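Local coordinates for protein Cas13d (uncultured Ruminococcus sp, PDB 6IV9) that binds a CRISPR RNA and, through two HEPN domains, governs its maturation and target cleavage, probably as an RNA-guided RNase, at residues Y852-Q857 with D877-N882. The protein carries 2 engineered substitutions. Residues are numbered along the deposited sequence; the frame is centred on the assembly and turned at random.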
ATOM      1  N   TYR A 852      -9.987 -16.819   5.357  1.00 24.46           N
ATOM      2  CA  TYR A 852      -8.522 -16.966   5.458  1.00 22.63           C
ATOM      3  C   TYR A 852      -8.158 -18.007   6.514  1.00 21.28           C
ATOM      4  O   TYR A 852      -7.365 -18.861   6.250  1.00 22.66           O
ATOM      5  CB  TYR A 852      -7.952 -15.615   5.884  1.00 22.52           C
ATOM      6  CG  TYR A 852      -6.469 -15.603   6.115  1.00 20.78           C
ATOM      7  CD1 TYR A 852      -5.590 -15.328   5.088  1.00 22.82           C
ATOM      8  CD2 TYR A 852      -5.941 -15.839   7.359  1.00 20.85           C
ATOM      9  CE1 TYR A 852      -4.226 -15.313   5.288  1.00 21.12           C
ATOM     10  CE2 TYR A 852      -4.580 -15.831   7.578  1.00 22.34           C
ATOM     11  CZ  TYR A 852      -3.717 -15.571   6.540  1.00 21.00           C
ATOM     12  OH  TYR A 852      -2.390 -15.553   6.772  1.00 23.19           O
ATOM     13  N   HIS A 853      -8.752 -17.898   7.687  1.00 22.59           N
ATOM     14  CA  HIS A 853      -8.443 -18.846   8.786  1.00 24.02           C
ATOM     15  C   HIS A 853      -8.897 -20.273   8.443  1.00 25.03           C
ATOM     16  O   HIS A 853      -8.204 -21.199   8.798  1.00 25.07           O
ATOM     17  CB  HIS A 853      -8.864 -18.261  10.128  1.00 24.15           C
ATOM     18  CG  HIS A 853      -7.928 -17.189  10.558  1.00 25.44           C
ATOM     19  ND1 HIS A 853      -6.630 -17.439  10.864  1.00 24.49           N
ATOM     20  CD2 HIS A 853      -8.086 -15.862  10.668  1.00 25.66           C
ATOM     21  CE1 HIS A 853      -6.040 -16.322  11.175  1.00 23.73           C
ATOM     22  NE2 HIS A 853      -6.898 -15.352  11.051  1.00 22.59           N
ATOM     23  N   TYR A 854     -10.041 -20.427   7.796  1.00 25.12           N
ATOM     24  CA  TYR A 854     -10.447 -21.808   7.460  1.00 25.30           C
ATOM     25  C   TYR A 854      -9.430 -22.429   6.498  1.00 25.20           C
ATOM     26  O   TYR A 854      -8.958 -23.499   6.738  1.00 24.75           O
ATOM     27  CB  TYR A 854     -11.851 -21.848   6.862  1.00 24.98           C
ATOM     28  CG  TYR A 854     -12.196 -23.244   6.428  1.00 27.13           C
ATOM     29  CD1 TYR A 854     -12.591 -24.187   7.354  1.00 32.72           C
ATOM     30  CD2 TYR A 854     -12.047 -23.649   5.115  1.00 28.73           C
ATOM     31  CE1 TYR A 854     -12.858 -25.487   6.982  1.00 31.37           C
ATOM     32  CE2 TYR A 854     -12.307 -24.946   4.724  1.00 29.39           C
ATOM     33  CZ  TYR A 854     -12.716 -25.867   5.664  1.00 31.45           C
ATOM     34  OH  TYR A 854     -12.967 -27.143   5.301  1.00 33.11           O
ATOM     35  N   VAL A 855      -9.080 -21.716   5.443  1.00 23.20           N
ATOM     36  CA  VAL A 855      -8.103 -22.243   4.455  1.00 24.22           C
ATOM     37  C   VAL A 855      -6.764 -22.460   5.154  1.00 25.39           C
ATOM     38  O   VAL A 855      -6.160 -23.476   4.951  1.00 26.49           O
ATOM     39  CB  VAL A 855      -7.965 -21.299   3.247  1.00 25.11           C
ATOM     40  CG1 VAL A 855      -6.881 -21.750   2.297  1.00 27.33           C
ATOM     41  CG2 VAL A 855      -9.281 -21.108   2.524  1.00 27.23           C
ATOM     42  N   MET A 856      -6.361 -21.524   5.996  1.00 25.76           N
ATOM     43  CA  MET A 856      -5.060 -21.659   6.687  1.00 25.45           C
ATOM     44  C   MET A 856      -5.070 -22.914   7.561  1.00 24.26           C
ATOM     45  O   MET A 856      -4.113 -23.629   7.528  1.00 27.84           O
ATOM     46  CB  MET A 856      -4.797 -20.447   7.581  1.00 25.98           C
ATOM     47  CG  MET A 856      -3.518 -20.554   8.359  1.00 27.24           C
ATOM     48  SD  MET A 856      -2.024 -20.500   7.374  1.00 28.56           S
ATOM     49  CE  MET A 856      -1.943 -18.751   7.016  1.00 26.88           C
ATOM     50  N   GLN A 857      -6.137 -23.137   8.311  1.00 24.72           N
ATOM     51  CA  GLN A 857      -6.233 -24.314   9.208  1.00 26.11           C
ATOM     52  C   GLN A 857      -6.207 -25.605   8.382  1.00 28.64           C
ATOM     53  O   GLN A 857      -5.601 -26.547   8.806  1.00 27.92           O
ATOM     54  CB  GLN A 857      -7.420 -24.146  10.151  1.00 27.92           C
ATOM     55  CG  GLN A 857      -7.193 -23.035  11.155  1.00 26.52           C
ATOM     56  CD  GLN A 857      -8.359 -22.699  12.041  1.00 30.33           C
ATOM     57  OE1 GLN A 857      -9.337 -23.419  12.106  1.00 31.00           O
ATOM     58  NE2 GLN A 857      -8.247 -21.586  12.733  1.00 27.56           N
ATOM     59  N   ASP A 877      -9.943 -32.844  13.766  1.00 42.23           N
ATOM     60  CA  ASP A 877     -11.250 -33.537  13.640  1.00 46.67           C
ATOM     61  C   ASP A 877     -12.417 -32.556  13.588  1.00 38.15           C
ATOM     62  O   ASP A 877     -13.229 -32.691  12.701  1.00 41.34           O
ATOM     63  CB  ASP A 877     -11.424 -34.617  14.704  1.00 52.62           C
ATOM     64  CG  ASP A 877     -10.528 -35.817  14.475  1.00 57.53           C
ATOM     65  OD1 ASP A 877     -10.342 -36.562  15.416  1.00 58.86           O
ATOM     66  OD2 ASP A 877     -10.017 -35.980  13.366  1.00 78.47           O
ATOM     67  N   ASP A 878     -12.499 -31.634  14.532  1.00 35.54           N
ATOM     68  CA  ASP A 878     -13.630 -30.678  14.544  1.00 36.94           C
ATOM     69  C   ASP A 878     -13.599 -29.768  13.310  1.00 38.74           C
ATOM     70  O   ASP A 878     -14.648 -29.451  12.783  1.00 40.43           O
ATOM     71  CB  ASP A 878     -13.670 -29.884  15.835  1.00 38.87           C
ATOM     72  CG  ASP A 878     -14.218 -30.709  16.974  1.00 52.79           C
ATOM     73  OD1 ASP A 878     -14.957 -31.653  16.697  1.00 56.97           O
ATOM     74  OD2 ASP A 878     -13.905 -30.388  18.115  1.00 59.09           O
ATOM     75  N   LEU A 879     -12.417 -29.346  12.896  1.00 37.94           N
ATOM     76  CA  LEU A 879     -12.321 -28.457  11.717  1.00 33.84           C
ATOM     77  C   LEU A 879     -12.886 -29.188  10.500  1.00 31.55           C
ATOM     78  O   LEU A 879     -13.627 -28.600   9.762  1.00 35.57           O
ATOM     79  CB  LEU A 879     -10.842 -28.137  11.513  1.00 34.72           C
ATOM     80  CG  LEU A 879     -10.491 -27.449  10.207  1.00 29.75           C
ATOM     81  CD1 LEU A 879     -10.967 -26.017  10.221  1.00 34.15           C
ATOM     82  CD2 LEU A 879      -9.006 -27.520   9.968  1.00 30.72           C
ATOM     83  N   LEU A 880     -12.543 -30.454  10.335  1.00 35.94           N
ATOM     84  CA  LEU A 880     -13.048 -31.224   9.178  1.00 37.22           C
ATOM     85  C   LEU A 880     -14.568 -31.402   9.267  1.00 39.33           C
ATOM     86  O   LEU A 880     -15.192 -31.461   8.240  1.00 48.51           O
ATOM     87  CB  LEU A 880     -12.273 -32.531   9.069  1.00 39.70           C
ATOM     88  CG  LEU A 880     -10.824 -32.370   8.635  1.00 43.76           C
ATOM     89  CD1 LEU A 880     -10.083 -33.684   8.722  1.00 41.44           C
ATOM     90  CD2 LEU A 880     -10.736 -31.823   7.228  1.00 45.18           C
ATOM     91  N   LYS A 881     -15.109 -31.614  10.452  1.00 37.93           N
ATOM     92  CA  LYS A 881     -16.578 -31.750  10.625  1.00 44.19           C
ATOM     93  C   LYS A 881     -17.326 -30.419  10.509  1.00 43.30           C
ATOM     94  O   LYS A 881     -18.432 -30.421  10.001  1.00 40.41           O
ATOM     95  CB  LYS A 881     -16.894 -32.367  11.986  1.00 47.32           C
ATOM     96  CG  LYS A 881     -16.546 -33.837  12.130  1.00 56.48           C
ATOM     97  CD  LYS A 881     -16.573 -34.271  13.567  1.00 63.50           C
ATOM     98  CE  LYS A 881     -17.228 -33.236  14.455  1.00 71.50           C
ATOM     99  NZ  LYS A 881     -17.257 -33.640  15.880  1.00 82.33           N
ATOM    100  N   ASN A 882     -16.781 -29.373  11.112  1.00 37.03           N
ATOM    101  CA  ASN A 882     -17.431 -28.043  11.210  1.00 36.18           C
ATOM    102  C   ASN A 882     -17.575 -27.292   9.887  1.00 32.10           C
ATOM    103  O   ASN A 882     -18.459 -26.476   9.840  1.00 34.31           O
ATOM    104  CB  ASN A 882     -16.823 -27.167  12.301  1.00 40.91           C
ATOM    105  CG  ASN A 882     -17.014 -27.743  13.683  1.00 44.79           C
ATOM    106  OD1 ASN A 882     -17.896 -28.555  13.903  1.00 44.04           O
ATOM    107  ND2 ASN A 882     -16.198 -27.314  14.618  1.00 40.31           N
TER
HETATM  108  O   HOH W   1     -14.229 -28.732   6.916  1.00 41.43           O
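With chi1 at 169°, L879 carries CG away from its own backbone N and beside the carbonyl carbon, which sends both methyls across to helix 848-861; the Y854 ring, turned the same way (175°), comes to meet them. The branched end of leucine suits this place because one methyl reaches both Y854 and Q857 while the other packs on Q857 alone. CD1 lies obliquely against the Y854 ring, 3.8 Å from Y854 CD1, and also touches the amide oxygen of Q857, with L879 CD1 3.6 Å from Q857 OE1. CD2 rests on the aliphatic root of Q857, 3.7 Å from Q857 CB. Tyrosine adds a polar tip to an apolar ring: a water in the ring plane lies 2.6 Å from Y854 OH and donates to the backbone at 2.9 Å from L879 O, bridging the helices, while R858 also bonds the hydroxyl. Glutamine is long enough, with its chain extended beyond CG, for OE1 to accept from the backbone N of T886, just past the second helix. With an alanine here in place of L879 both methyls go, which would probably open a gap beside the Y854 ring and the CB of Q857 and leave the short helix less firmly seated. The arrangement is a small helix-helix packing of three buried residues, in which one leucine and one bridging water dock the short helix 876-882 on helix 848-861 near the C-terminal end of the chain.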